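Local coordinates for quinoline 2-oxidoreductase small subunit (Pseudomonas putida, PDB 1T3Q), which carries two [2Fe-2S] clusters that probably pass electrons from the molybdenum centre to FAD in the hydroxylation of quinoline, at residues Gln8-Ile12 / Phe23-Pro27; Met29-Asp33 / Thr44-Glu49; Ile58-Gly62 / Cys78-Thr82; Ser98-Ala104 / Ile150-Asp156; Leu122-Ala127 / Val159-Arg164. All blocks are in the same frame, centred on the assembly; numbering follows the deposited sequence.

In the fold
From the N terminus, contact 1 (8-12 with 23-27) closes the first beta hairpin, whose two strands form one side of the five-stranded mixed sheet. The segments of contact 2 (29-33 with 44-49) follow directly, bringing the loop around the first cluster back to the start of helix 31-39. Contact 3 (58-62 with 78-82) pairs two strands further across the same sheet and touches contact 2 through Leu-31, Thr-44, Ile-58, Ile-60 and Thr-82. These three follow in series without nesting. Contacts 4 and 5 belong to the helical second-cluster region; their segments alternate along the chain, so they cross, and Val-159 packs against Ser-98 and Ala-153 where they meet.

Contact 1 (Gln8-Ile12 / Phe23-Pro27); sequences QLMRI and FYVEP
Four backbone hydrogen bonds join Met-10 to Val-25 and Ile-12 to Phe-23, each pair bonding in both directions. Met-10 N to Val-25 O is the shortest at 2.7 Å and nearly straight. Between these two hydrogen-bonded pairs lies the non-hydrogen-bonded pair Arg-11 and Tyr-24, where the CA of Tyr-24 makes a C-H...O contact with Met-10 O.

The two strands run antiparallel, at 142° to each other, as the N-terminal beta hairpin of the plant-type ferredoxin fold that holds the first cluster. Each face of the hairpin has a CH-pi contact. On the face of Ile-12, Phe-23 and Val-25, Ile-12 CB lies over one face of the Phe-23 ring, 4.0 Å from its centroid. The ring takes this place because its CG sits between the backbone N and the carbonyl carbon (chi1 53°). On the face of Arg-11 and Tyr-24, Arg-11 CA stands over one face of the Tyr-24 ring. The extended arginine chain runs on across that ring until CD is 3.2 Å from Tyr-24 OH, with the guanidinium plane almost perpendicular to the ring.

Apolar contacts complete both faces. Ile-12 CG2 meets Phe-23 CZ at 3.5 Å and its CG1 meets Val-25 CG2 at 3.7 Å, while Val-38 of helix 31-39 packs on Phe-23 and Val-25. An alanine in place of Phe-23 is likely to leave Ile-12 and Val-38 facing a gap. Further along the same face Met-10 SD meets Pro-27 CG, and both residues also pack on the medium subunit. Beside the tyrosine, Leu-9 CD2 rests on Tyr-24 CB at 3.9 Å.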
# COMPACT_ATOMS: atom_id res chain seq x y z
N GLN A 8 -5.00 -21.86 23.43
CA GLN A 8 -6.41 -22.02 23.22
C GLN A 8 -6.58 -22.31 21.73
O GLN A 8 -7.70 -22.52 21.25
CB GLN A 8 -7.15 -20.74 23.63
CG GLN A 8 -6.77 -20.30 25.03
CD GLN A 8 -7.33 -18.95 25.39
OE1 GLN A 8 -8.40 -18.85 25.97
NE2 GLN A 8 -6.59 -17.90 25.04
N LEU A 9 -5.45 -22.36 21.02
CA LEU A 9 -5.39 -22.63 19.57
C LEU A 9 -5.25 -24.12 19.26
O LEU A 9 -4.46 -24.83 19.87
CB LEU A 9 -4.20 -21.91 18.91
CG LEU A 9 -4.41 -20.63 18.08
CD1 LEU A 9 -5.44 -19.74 18.75
CD2 LEU A 9 -3.08 -19.89 17.92
N MET A 10 -6.01 -24.57 18.27
CA MET A 10 -5.99 -25.97 17.85
C MET A 10 -5.35 -26.14 16.48
O MET A 10 -5.60 -25.36 15.56
CB MET A 10 -7.41 -26.53 17.85
CG MET A 10 -8.03 -26.65 19.24
SD MET A 10 -9.68 -27.35 19.20
CE MET A 10 -9.32 -29.04 18.71
N ARG A 11 -4.52 -27.17 16.35
CA ARG A 11 -3.82 -27.47 15.10
C ARG A 11 -4.77 -28.19 14.16
O ARG A 11 -5.16 -29.33 14.42
CB ARG A 11 -2.60 -28.34 15.39
CG ARG A 11 -1.78 -28.72 14.17
CD ARG A 11 -0.49 -29.41 14.58
NE ARG A 11 0.36 -29.75 13.44
CZ ARG A 11 0.07 -30.68 12.54
NH1 ARG A 11 -1.06 -31.37 12.63
NH2 ARG A 11 0.91 -30.91 11.54
N ILE A 12 -5.14 -27.53 13.07
CA ILE A 12 -6.06 -28.13 12.11
C ILE A 12 -5.35 -28.53 10.83
O ILE A 12 -4.61 -27.75 10.24
CB ILE A 12 -7.22 -27.17 11.77
CG1 ILE A 12 -7.94 -26.76 13.06
CG2 ILE A 12 -8.19 -27.84 10.80
CD1 ILE A 12 -8.45 -27.93 13.89
N PHE A 23 -3.12 -25.18 9.88
CA PHE A 23 -3.35 -23.85 10.44
C PHE A 23 -3.86 -23.94 11.88
O PHE A 23 -4.49 -24.93 12.26
CB PHE A 23 -4.31 -23.05 9.56
CG PHE A 23 -5.60 -23.76 9.25
CD1 PHE A 23 -6.71 -23.62 10.07
CD2 PHE A 23 -5.70 -24.58 8.12
CE1 PHE A 23 -7.90 -24.28 9.79
CE2 PHE A 23 -6.89 -25.25 7.83
CZ PHE A 23 -7.99 -25.10 8.67
N TYR A 24 -3.57 -22.91 12.66
CA TYR A 24 -3.99 -22.86 14.05
C TYR A 24 -5.13 -21.88 14.25
O TYR A 24 -5.06 -20.74 13.81
CB TYR A 24 -2.81 -22.48 14.95
CG TYR A 24 -1.77 -23.56 15.03
CD1 TYR A 24 -0.94 -23.85 13.95
CD2 TYR A 24 -1.64 -24.34 16.18
CE1 TYR A 24 -0.02 -24.89 14.00
CE2 TYR A 24 -0.73 -25.38 16.25
CZ TYR A 24 0.08 -25.65 15.16
OH TYR A 24 0.97 -26.69 15.22
N VAL A 25 -6.18 -22.35 14.91
CA VAL A 25 -7.35 -21.53 15.15
C VAL A 25 -8.02 -21.83 16.48
O VAL A 25 -7.79 -22.89 17.07
CB VAL A 25 -8.41 -21.75 14.04
CG1 VAL A 25 -7.90 -21.25 12.71
CG2 VAL A 25 -8.76 -23.24 13.95
N GLU A 26 -8.83 -20.89 16.94
CA GLU A 26 -9.59 -21.08 18.17
C GLU A 26 -10.92 -21.66 17.73
O GLU A 26 -11.38 -21.40 16.62
CB GLU A 26 -9.85 -19.75 18.88
CG GLU A 26 -8.61 -19.03 19.36
CD GLU A 26 -8.96 -17.79 20.15
OE1 GLU A 26 -9.57 -16.87 19.58
OE2 GLU A 26 -8.62 -17.74 21.35
N PRO A 27 -11.56 -22.46 18.59
CA PRO A 27 -12.86 -23.06 18.24
C PRO A 27 -13.92 -22.02 17.89
O PRO A 27 -14.79 -22.27 17.06
CB PRO A 27 -13.22 -23.85 19.50
CG PRO A 27 -11.88 -24.26 20.04
CD PRO A 27 -11.07 -22.99 19.88

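Contact 2 (Met29-Asp33 / Thr44-Glu49); sequences MHLAD and TKIGCE. With FES (Fe2/s2 (inorganic) cluster), chain H.
His-30, at the N-cap of helix 31-39, and Ala-32 in its first turn face an irregular run from Thr-44 to Glu-49 that has no helix or strand. The backbones stay apart, the nearest CA atoms being those of Ala-32 and Thr-44 at 6.6 Å, and side chains span the separation. Gly-47 N and Glu-49 N lie 3.3 and 3.2 Å from FES S2, and Cys-48 SG binds an iron, FE1, at 2.4 Å.

This is the cluster-binding loop of a plant-type [2Fe-2S] domain; Cys-53 is a further ligand, and Cys-56 and Cys-68 also belong to the site. His-30 links loop and helix through both nitrogens of its imidazole. ND1 accepts from Asp-33 N in the ring plane, a capping bond that fixes the ring's rotation and leaves NE2 as donor to Glu-49 OE1 (2.9 Å, 170°). The bond uses the anti lone pair of OE1, with the carboxylate turned 81° from the ring.

Lys-2 of the medium subunit forms salt bridges to both Glu-49 OE1 and Asp-33 OD1, which probably offsets the repulsion between these carboxylates. Beside the polar link, Ile-46 extends CD1 to the edge of the His-30 ring, 3.8 Å from CE1, while its CG1 packs on Ala-32 CB at 4.0 Å and its CG2 turns back toward FES S2.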
# COMPACT_ATOMS: atom_id res chain seq x y z
N MET A 29 -13.79 -19.45 16.10
CA MET A 29 -13.68 -18.85 14.77
C MET A 29 -14.30 -19.75 13.70
O MET A 29 -14.00 -20.95 13.64
CB MET A 29 -12.20 -18.60 14.44
CG MET A 29 -11.95 -17.99 13.06
SD MET A 29 -10.22 -17.63 12.69
CE MET A 29 -10.08 -15.97 13.34
N HIS A 30 -15.18 -19.19 12.87
CA HIS A 30 -15.76 -20.01 11.82
C HIS A 30 -14.77 -20.16 10.66
O HIS A 30 -13.77 -19.44 10.58
CB HIS A 30 -17.13 -19.49 11.34
CG HIS A 30 -17.18 -18.03 11.00
ND1 HIS A 30 -16.36 -17.45 10.06
CD2 HIS A 30 -18.04 -17.06 11.40
CE1 HIS A 30 -16.70 -16.19 9.89
NE2 HIS A 30 -17.72 -15.93 10.69
N LEU A 31 -15.04 -21.13 9.79
CA LEU A 31 -14.17 -21.42 8.66
C LEU A 31 -13.95 -20.26 7.70
O LEU A 31 -12.84 -20.07 7.19
CB LEU A 31 -14.72 -22.64 7.90
CG LEU A 31 -13.86 -23.17 6.75
CD1 LEU A 31 -12.43 -23.41 7.22
CD2 LEU A 31 -14.48 -24.46 6.22
N ALA A 32 -14.99 -19.47 7.46
CA ALA A 32 -14.88 -18.32 6.57
C ALA A 32 -13.78 -17.38 7.09
O ALA A 32 -12.88 -17.00 6.35
CB ALA A 32 -16.21 -17.58 6.47
N ASP A 33 -13.86 -17.03 8.37
CA ASP A 33 -12.85 -16.15 8.97
C ASP A 33 -11.45 -16.79 8.97
O ASP A 33 -10.45 -16.11 8.73
CB ASP A 33 -13.23 -15.79 10.41
CG ASP A 33 -14.18 -14.60 10.50
OD1 ASP A 33 -14.63 -14.28 11.63
OD2 ASP A 33 -14.49 -13.98 9.46
N THR A 44 -13.07 -15.91 -0.28
CA THR A 44 -14.33 -16.28 0.36
C THR A 44 -14.84 -15.02 1.07
O THR A 44 -14.12 -14.44 1.89
CB THR A 44 -14.10 -17.42 1.39
OG1 THR A 44 -13.61 -18.58 0.70
CG2 THR A 44 -15.40 -17.78 2.10
N LYS A 45 -16.06 -14.61 0.75
CA LYS A 45 -16.64 -13.40 1.33
C LYS A 45 -17.71 -13.66 2.37
O LYS A 45 -18.37 -14.70 2.36
CB LYS A 45 -17.24 -12.52 0.22
CG LYS A 45 -16.32 -12.21 -0.96
CD LYS A 45 -15.00 -11.56 -0.54
CE LYS A 45 -14.18 -11.17 -1.76
NZ LYS A 45 -12.79 -10.79 -1.42
N ILE A 46 -17.90 -12.68 3.25
CA ILE A 46 -18.89 -12.77 4.31
C ILE A 46 -19.93 -11.66 4.17
O ILE A 46 -19.58 -10.48 4.20
CB ILE A 46 -18.22 -12.63 5.69
CG1 ILE A 46 -17.17 -13.74 5.87
CG2 ILE A 46 -19.27 -12.71 6.79
CD1 ILE A 46 -16.35 -13.59 7.13
N GLY A 47 -21.19 -12.03 4.01
CA GLY A 47 -22.23 -11.04 3.86
C GLY A 47 -23.33 -11.06 4.92
O GLY A 47 -24.14 -10.13 4.97
N CYS A 48 -23.38 -12.10 5.74
CA CYS A 48 -24.42 -12.19 6.77
C CYS A 48 -24.06 -13.02 8.00
O CYS A 48 -24.55 -12.74 9.09
CB CYS A 48 -25.71 -12.76 6.17
SG CYS A 48 -25.67 -14.56 5.85
N GLU A 49 -23.22 -14.04 7.82
CA GLU A 49 -22.82 -14.92 8.92
C GLU A 49 -24.00 -15.64 9.57
O GLU A 49 -23.95 -16.01 10.75
CB GLU A 49 -22.02 -14.13 9.97
CG GLU A 49 -20.62 -13.76 9.48
CD GLU A 49 -19.85 -12.84 10.43
OE1 GLU A 49 -18.76 -13.23 10.89
OE2 GLU A 49 -20.33 -11.71 10.69
FE1 FES H . -23.91 -15.27 4.35
FE2 FES H . -22.26 -17.31 5.07
S1 FES H . -24.21 -17.55 4.21
S2 FES H . -21.83 -15.06 5.13

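Contact 3 (Ile58-Gly62 / Cys78-Thr82); sequences ILIDG and CSIET
Ile-58 and Ile-80 meet on the helix-facing side of two antiparallel strands in the mixed sheet of the plant-type ferredoxin (beta-grasp) domain, with Ile-58 CD1 3.9 Å from Ile-80 CG2. Ile-58 directs its CG1 branch between its backbone N and carbonyl carbon (chi1 59°), which carries CD1 across to its neighbour. Ile-60 continues this apolar face, laying CG2 against Cys-78 CB at 3.8 Å, and Leu-31 of helix 31-39 packs on all three isoleucines.

On the other face Leu-59 and Glu-81 cross at a slant. The Glu-81 chain runs out beside the leucine until OE1 lies 3.7 Å from Leu-59 CD1, while OE2 forms a salt bridge with Arg-119. A water 2.7 Å from Glu-81 OE1 accepts from Gly-62 N, bridging the turn to the glutamate. The Leu-59 and Glu-81 backbones bond in both directions.

Beyond this pair the strand turns away at Asp-61, which has positive phi. Its N still bonds almost straight to Ser-79 O (2.7 Å), and its side chain bends back so that OD1 takes over as acceptor where the backbone pairing ends: Ser-79 N reaches OD1 at 2.9 Å from above the carboxylate plane, 38° out of it.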
# COMPACT_ATOMS: atom_id res chain seq x y z
N ILE A 58 -18.42 -22.50 -0.10
CA ILE A 58 -17.21 -23.13 -0.61
C ILE A 58 -17.51 -24.62 -0.77
O ILE A 58 -18.58 -25.08 -0.40
CB ILE A 58 -16.02 -22.97 0.35
CG1 ILE A 58 -16.35 -23.59 1.71
CG2 ILE A 58 -15.65 -21.49 0.49
CD1 ILE A 58 -15.20 -23.56 2.70
N LEU A 59 -16.58 -25.37 -1.34
CA LEU A 59 -16.80 -26.80 -1.50
C LEU A 59 -15.93 -27.54 -0.49
O LEU A 59 -14.73 -27.31 -0.39
CB LEU A 59 -16.44 -27.27 -2.91
CG LEU A 59 -17.21 -26.64 -4.08
CD1 LEU A 59 -16.71 -27.24 -5.40
CD2 LEU A 59 -18.69 -26.90 -3.93
N ILE A 60 -16.57 -28.42 0.28
CA ILE A 60 -15.87 -29.23 1.27
C ILE A 60 -16.11 -30.68 0.84
O ILE A 60 -17.25 -31.16 0.83
CB ILE A 60 -16.39 -28.96 2.69
CG1 ILE A 60 -16.08 -27.51 3.08
CG2 ILE A 60 -15.74 -29.92 3.68
CD1 ILE A 60 -16.43 -27.14 4.51
N ASP A 61 -15.03 -31.35 0.47
CA ASP A 61 -15.10 -32.72 -0.02
C ASP A 61 -16.07 -32.77 -1.19
O ASP A 61 -16.89 -33.69 -1.30
CB ASP A 61 -15.53 -33.67 1.10
CG ASP A 61 -14.54 -33.69 2.24
OD1 ASP A 61 -13.32 -33.60 1.97
OD2 ASP A 61 -14.97 -33.80 3.41
N GLY A 62 -15.98 -31.75 -2.04
CA GLY A 62 -16.82 -31.67 -3.22
C GLY A 62 -18.24 -31.14 -3.05
O GLY A 62 -18.94 -30.94 -4.04
N CYS A 78 -10.63 -32.55 6.09
CA CYS A 78 -11.44 -32.26 4.92
C CYS A 78 -10.64 -31.67 3.76
O CYS A 78 -9.54 -31.13 3.95
CB CYS A 78 -12.57 -31.29 5.28
SG CYS A 78 -13.74 -31.92 6.50
N SER A 79 -11.20 -31.77 2.56
CA SER A 79 -10.58 -31.22 1.37
C SER A 79 -11.43 -30.01 0.99
O SER A 79 -12.59 -30.14 0.60
CB SER A 79 -10.59 -32.25 0.23
OG SER A 79 -10.09 -31.67 -0.96
N ILE A 80 -10.84 -28.83 1.11
CA ILE A 80 -11.53 -27.57 0.83
C ILE A 80 -11.12 -26.92 -0.49
O ILE A 80 -9.95 -26.90 -0.85
CB ILE A 80 -11.27 -26.57 1.96
CG1 ILE A 80 -11.84 -27.12 3.27
CG2 ILE A 80 -11.87 -25.21 1.61
CD1 ILE A 80 -11.45 -26.31 4.50
N GLU A 81 -12.11 -26.39 -1.20
CA GLU A 81 -11.88 -25.71 -2.46
C GLU A 81 -12.47 -24.30 -2.40
O GLU A 81 -13.68 -24.14 -2.24
CB GLU A 81 -12.55 -26.46 -3.61
CG GLU A 81 -11.88 -27.75 -4.01
CD GLU A 81 -12.69 -28.50 -5.05
OE1 GLU A 81 -13.63 -29.22 -4.66
OE2 GLU A 81 -12.39 -28.34 -6.26
N THR A 82 -11.62 -23.29 -2.50
CA THR A 82 -12.09 -21.91 -2.49
C THR A 82 -11.97 -21.37 -3.91
O THR A 82 -11.38 -22.02 -4.79
CB THR A 82 -11.25 -21.02 -1.54
OG1 THR A 82 -9.91 -20.92 -2.02
CG2 THR A 82 -11.25 -21.61 -0.13
O HOH W 1 -13.97 -29.80 -2.02

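Contact 4 (Ser98-Ala104 / Ile150-Asp156)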
# COMPACT_ATOMS: atom_id res chain seq x y z
N SER A 98 -17.19 -17.71 -18.82
CA SER A 98 -18.59 -17.56 -19.19
C SER A 98 -19.24 -16.44 -18.37
O SER A 98 -20.01 -15.63 -18.90
CB SER A 98 -19.34 -18.87 -18.96
OG SER A 98 -20.66 -18.77 -19.45
N PHE A 99 -18.95 -16.40 -17.07
CA PHE A 99 -19.49 -15.35 -16.21
C PHE A 99 -19.12 -13.98 -16.80
O PHE A 99 -19.94 -13.06 -16.84
CB PHE A 99 -18.92 -15.46 -14.79
CG PHE A 99 -19.80 -16.21 -13.83
CD1 PHE A 99 -20.20 -17.52 -14.10
CD2 PHE A 99 -20.23 -15.60 -12.65
CE1 PHE A 99 -21.02 -18.21 -13.21
CE2 PHE A 99 -21.05 -16.29 -11.75
CZ PHE A 99 -21.45 -17.59 -12.03
N ARG A 100 -17.88 -13.87 -17.25
CA ARG A 100 -17.38 -12.62 -17.82
C ARG A 100 -18.06 -12.29 -19.15
O ARG A 100 -18.52 -11.16 -19.35
CB ARG A 100 -15.87 -12.71 -18.05
CG ARG A 100 -15.25 -11.40 -18.49
CD ARG A 100 -13.81 -11.57 -18.90
NE ARG A 100 -13.22 -10.29 -19.27
CZ ARG A 100 -12.14 -10.16 -20.03
NH1 ARG A 100 -11.54 -11.24 -20.52
NH2 ARG A 100 -11.67 -8.95 -20.32
N ARG A 101 -18.13 -13.26 -20.05
CA ARG A 101 -18.76 -13.04 -21.35
C ARG A 101 -20.23 -12.65 -21.24
O ARG A 101 -20.73 -11.85 -22.04
CB ARG A 101 -18.64 -14.30 -22.23
CG ARG A 101 -17.23 -14.57 -22.72
CD ARG A 101 -17.17 -15.73 -23.72
NE ARG A 101 -17.39 -17.04 -23.11
CZ ARG A 101 -18.55 -17.70 -23.13
NH1 ARG A 101 -18.63 -18.89 -22.54
NH2 ARG A 101 -19.61 -17.19 -23.73
N HIS A 102 -20.93 -13.19 -20.25
CA HIS A 102 -22.34 -12.88 -20.07
C HIS A 102 -22.62 -11.76 -19.07
O HIS A 102 -23.77 -11.46 -18.78
CB HIS A 102 -23.12 -14.13 -19.63
CG HIS A 102 -23.29 -15.15 -20.72
ND1 HIS A 102 -22.38 -16.15 -20.95
CD2 HIS A 102 -24.27 -15.30 -21.64
CE1 HIS A 102 -22.79 -16.88 -21.98
NE2 HIS A 102 -23.93 -16.39 -22.42
N HIS A 103 -21.56 -11.14 -18.56
CA HIS A 103 -21.71 -10.07 -17.57
C HIS A 103 -22.56 -10.59 -16.41
O HIS A 103 -23.64 -10.08 -16.12
CB HIS A 103 -22.36 -8.84 -18.22
CG HIS A 103 -22.42 -7.64 -17.31
ND1 HIS A 103 -21.39 -7.29 -16.47
CD2 HIS A 103 -23.38 -6.69 -17.14
CE1 HIS A 103 -21.70 -6.17 -15.83
NE2 HIS A 103 -22.90 -5.79 -16.22
N ALA A 104 -22.06 -11.64 -15.76
CA ALA A 104 -22.74 -12.28 -14.64
C ALA A 104 -22.33 -11.72 -13.28
O ALA A 104 -22.69 -12.27 -12.24
CB ALA A 104 -22.49 -13.79 -14.68
N ILE A 150 -26.45 -14.65 -14.80
CA ILE A 150 -25.75 -15.72 -14.10
C ILE A 150 -26.34 -17.04 -14.63
O ILE A 150 -25.62 -18.02 -14.83
CB ILE A 150 -25.97 -15.63 -12.57
CG1 ILE A 150 -25.23 -14.41 -12.02
CG2 ILE A 150 -25.46 -16.90 -11.89
CD1 ILE A 150 -25.51 -14.12 -10.55
N ILE A 151 -27.65 -17.04 -14.86
CA ILE A 151 -28.33 -18.23 -15.39
C ILE A 151 -27.78 -18.45 -16.80
O ILE A 151 -27.49 -19.59 -17.20
CB ILE A 151 -29.86 -18.04 -15.46
CG1 ILE A 151 -30.41 -17.62 -14.09
CG2 ILE A 151 -30.54 -19.33 -15.92
CD1 ILE A 151 -30.14 -18.60 -12.97
N ASP A 152 -27.62 -17.36 -17.55
CA ASP A 152 -27.09 -17.43 -18.91
C ASP A 152 -25.69 -18.04 -18.90
O ASP A 152 -25.38 -18.92 -19.71
CB ASP A 152 -26.98 -16.04 -19.53
CG ASP A 152 -28.33 -15.38 -19.77
OD1 ASP A 152 -28.32 -14.16 -20.05
OD2 ASP A 152 -29.37 -16.06 -19.69
N ALA A 153 -24.85 -17.56 -17.99
CA ALA A 153 -23.47 -18.03 -17.89
C ALA A 153 -23.36 -19.52 -17.58
O ALA A 153 -22.58 -20.23 -18.22
CB ALA A 153 -22.71 -17.23 -16.83
N ILE A 154 -24.15 -19.99 -16.62
CA ILE A 154 -24.12 -21.40 -16.22
C ILE A 154 -24.64 -22.37 -17.28
O ILE A 154 -24.19 -23.51 -17.36
CB ILE A 154 -24.91 -21.60 -14.91
CG1 ILE A 154 -24.26 -20.78 -13.79
CG2 ILE A 154 -24.96 -23.09 -14.54
CD1 ILE A 154 -25.09 -20.69 -12.52
N THR A 155 -25.58 -21.91 -18.10
CA THR A 155 -26.16 -22.76 -19.14
C THR A 155 -25.49 -22.59 -20.50
O THR A 155 -25.94 -23.15 -21.50
CB THR A 155 -27.67 -22.49 -19.31
OG1 THR A 155 -27.90 -21.10 -19.55
CG2 THR A 155 -28.43 -22.92 -18.07
N ASP A 156 -24.41 -21.81 -20.53
CA ASP A 156 -23.67 -21.57 -21.77
C ASP A 156 -23.16 -22.91 -22.30
O ASP A 156 -22.62 -23.72 -21.54
CB ASP A 156 -22.48 -20.64 -21.49
CG ASP A 156 -21.73 -20.27 -22.75
OD1 ASP A 156 -22.05 -19.23 -23.35
OD2 ASP A 156 -20.81 -21.03 -23.15
O HOH W 2 -24.77 -18.63 -24.63
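Ala-153 and Ser-98 mark the close approach of two helix ends, 94-101 and 148-154, in the helical [2Fe-2S] domain around the second cluster. Their CA atoms are 5.1 Å apart because both side chains are small. The methyl of Ala-153 is a low bump set in a hollow lined by Ser-98, Phe-99 and Ala-104, with its CB 3.7 Å from Phe-99 CD1. Phe-99 fills the neighbouring depression on the other helix, its ring reaching past Ala-153 to Ile-150 CG2 and Ile-154 CG1, with Met-114 of helix 111-124 touching both Phe-99 and Ile-150. Ile-150, whose side chain comes within about 5 Å of those of the cluster residues Cys-110 and Cys-142, leans its CG1 on Ala-104 CB at 3.9 Å.

At the more polar side the imidazole of His-102 lies flat on the backbone of the second helix, with Asp-152 O over its centre and Asp-152 CB 3.5 Å from CD2. ND1 donates in the ring plane to Ser-98 O, which also receives His-102 N from the opposite face of its carbonyl plane. A leucine here, lacking ND1 and the flat ring, would probably leave Ser-98 O with the backbone N alone of these two donors and lose the face-on packing against Asp-152 and Ala-153.

Arg-101, bent at chi3 and also paired with Asp-97, reaches round to Asp-156, whose OD2 caps Ala-158 N at the start of helix 157-164. In this salt bridge Arg-101 NH1 meets Asp-156 OD2 at 3.1 Å, from well above the carboxylate plane. The Ser-98 hydroxyl donates to the helix-end carbonyl Ala-153 O at 2.7 Å.

Contact 5 (Leu122-Ala127 / Val159-Arg164); sequences LAENPA and VAEAAR
Leu-122 and Val-159 form the tight end of this contact: Leu-122 CD1 presses on Val-159 CG1 at 3.5 Å, closer than carbon atoms usually pack, and the two side chains cross at about a right angle. The CG1 branch of Val-159 stands opposite its backbone N (chi1 171°), which brings it up against both leucine methyls. Leu-95 and Val-168 also pack on Leu-122, and Ser-98 touches Val-159, so this end is buried.

Next comes a middle zone held by small groups. The ring of Pro-126, just past the end of helix 111-124, packs on Ala-163 of helix 157-164, with Pro-126 CB 3.9 Å from Ala-163 CB, and the proline carbonyl O lies against Ala-160. Alanine at both helix positions lets the backbones come near, the CA atoms of Pro-126 and Ala-160 being 4.7 Å apart. Ala-160 CA makes a C-H...O contact of 3.2 Å with Pro-126 O.

Toward solvent the fit becomes looser. Arg-164 crosses the proline at about a right angle, its aliphatic CG 3.8 Å from Pro-126 CB, and a bend at chi3 brings the guanidinium alongside, with NH1 3.7 Å from the same CB and NH2 4.1 Å from Ala-127 CB. No hydrogen bond joins the two segments, so contact here is by van der Waals packing. Within the turn that carries the proline, Asn-125 OD1 accepts from Ala-127 N at 3.1 Å. This is an Asx turn following a helix C-terminus, packed against helix 157-164 at the far end of the helical domain from the second cluster.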
# COMPACT_ATOMS: atom_id res chain seq x y z
N LEU A 122 -23.15 -28.25 -12.03
CA LEU A 122 -22.56 -28.76 -13.25
C LEU A 122 -21.91 -30.12 -13.08
O LEU A 122 -21.78 -30.88 -14.05
CB LEU A 122 -21.54 -27.76 -13.80
CG LEU A 122 -22.16 -26.43 -14.22
CD1 LEU A 122 -21.07 -25.40 -14.46
CD2 LEU A 122 -23.01 -26.64 -15.47
N ALA A 123 -21.51 -30.43 -11.86
CA ALA A 123 -20.89 -31.72 -11.58
C ALA A 123 -21.91 -32.84 -11.75
O ALA A 123 -21.59 -33.90 -12.29
CB ALA A 123 -20.33 -31.74 -10.16
N GLU A 124 -23.14 -32.60 -11.30
CA GLU A 124 -24.19 -33.60 -11.42
C GLU A 124 -24.89 -33.57 -12.77
O GLU A 124 -25.33 -34.61 -13.27
CB GLU A 124 -25.25 -33.40 -10.33
N ASN A 125 -25.00 -32.39 -13.36
CA ASN A 125 -25.66 -32.22 -14.64
C ASN A 125 -24.96 -31.12 -15.44
O ASN A 125 -25.06 -29.94 -15.11
CB ASN A 125 -27.13 -31.86 -14.40
CG ASN A 125 -27.92 -31.70 -15.69
OD1 ASN A 125 -27.40 -31.91 -16.79
ND2 ASN A 125 -29.18 -31.33 -15.55
N PRO A 126 -24.22 -31.51 -16.50
CA PRO A 126 -23.47 -30.61 -17.38
C PRO A 126 -24.32 -29.57 -18.10
O PRO A 126 -23.84 -28.48 -18.42
CB PRO A 126 -22.81 -31.57 -18.37
CG PRO A 126 -22.76 -32.87 -17.63
CD PRO A 126 -24.08 -32.90 -16.94
N ALA A 127 -25.57 -29.92 -18.38
CA ALA A 127 -26.48 -29.03 -19.09
C ALA A 127 -27.81 -28.91 -18.36
O ALA A 127 -28.85 -29.39 -18.84
CB ALA A 127 -26.70 -29.55 -20.51
N VAL A 159 -19.70 -24.04 -21.37
CA VAL A 159 -19.60 -24.47 -19.98
C VAL A 159 -20.02 -25.94 -19.87
O VAL A 159 -19.37 -26.74 -19.19
CB VAL A 159 -20.51 -23.61 -19.06
CG1 VAL A 159 -20.58 -24.22 -17.67
CG2 VAL A 159 -19.97 -22.20 -18.99
N ALA A 160 -21.11 -26.29 -20.55
CA ALA A 160 -21.60 -27.66 -20.53
C ALA A 160 -20.53 -28.59 -21.10
O ALA A 160 -20.28 -29.67 -20.57
CB ALA A 160 -22.89 -27.77 -21.34
N GLU A 161 -19.90 -28.16 -22.19
CA GLU A 161 -18.85 -28.95 -22.83
C GLU A 161 -17.68 -29.16 -21.87
O GLU A 161 -17.17 -30.28 -21.73
CB GLU A 161 -18.38 -28.25 -24.10
CG GLU A 161 -17.15 -28.88 -24.76
CD GLU A 161 -17.39 -30.30 -25.26
OE1 GLU A 161 -16.42 -30.94 -25.71
OE2 GLU A 161 -18.55 -30.76 -25.22
N ALA A 162 -17.25 -28.09 -21.22
CA ALA A 162 -16.14 -28.17 -20.28
C ALA A 162 -16.52 -29.09 -19.12
O ALA A 162 -15.69 -29.86 -18.63
CB ALA A 162 -15.79 -26.78 -19.76
N ALA A 163 -17.77 -29.00 -18.68
CA ALA A 163 -18.26 -29.84 -17.58
C ALA A 163 -18.15 -31.32 -17.95
O ALA A 163 -17.71 -32.14 -17.14
CB ALA A 163 -19.70 -29.48 -17.27
N ARG A 164 -18.55 -31.66 -19.17
CA ARG A 164 -18.47 -33.05 -19.62
C ARG A 164 -17.03 -33.54 -19.63
O ARG A 164 -16.77 -34.73 -19.42
CB ARG A 164 -19.08 -33.19 -21.01
CG ARG A 164 -20.58 -32.99 -21.07
CD ARG A 164 -21.10 -33.29 -22.46
NE ARG A 164 -21.99 -32.25 -22.96
CZ ARG A 164 -23.26 -32.10 -22.59
NH1 ARG A 164 -23.80 -32.93 -21.71
NH2 ARG A 164 -23.98 -31.12 -23.10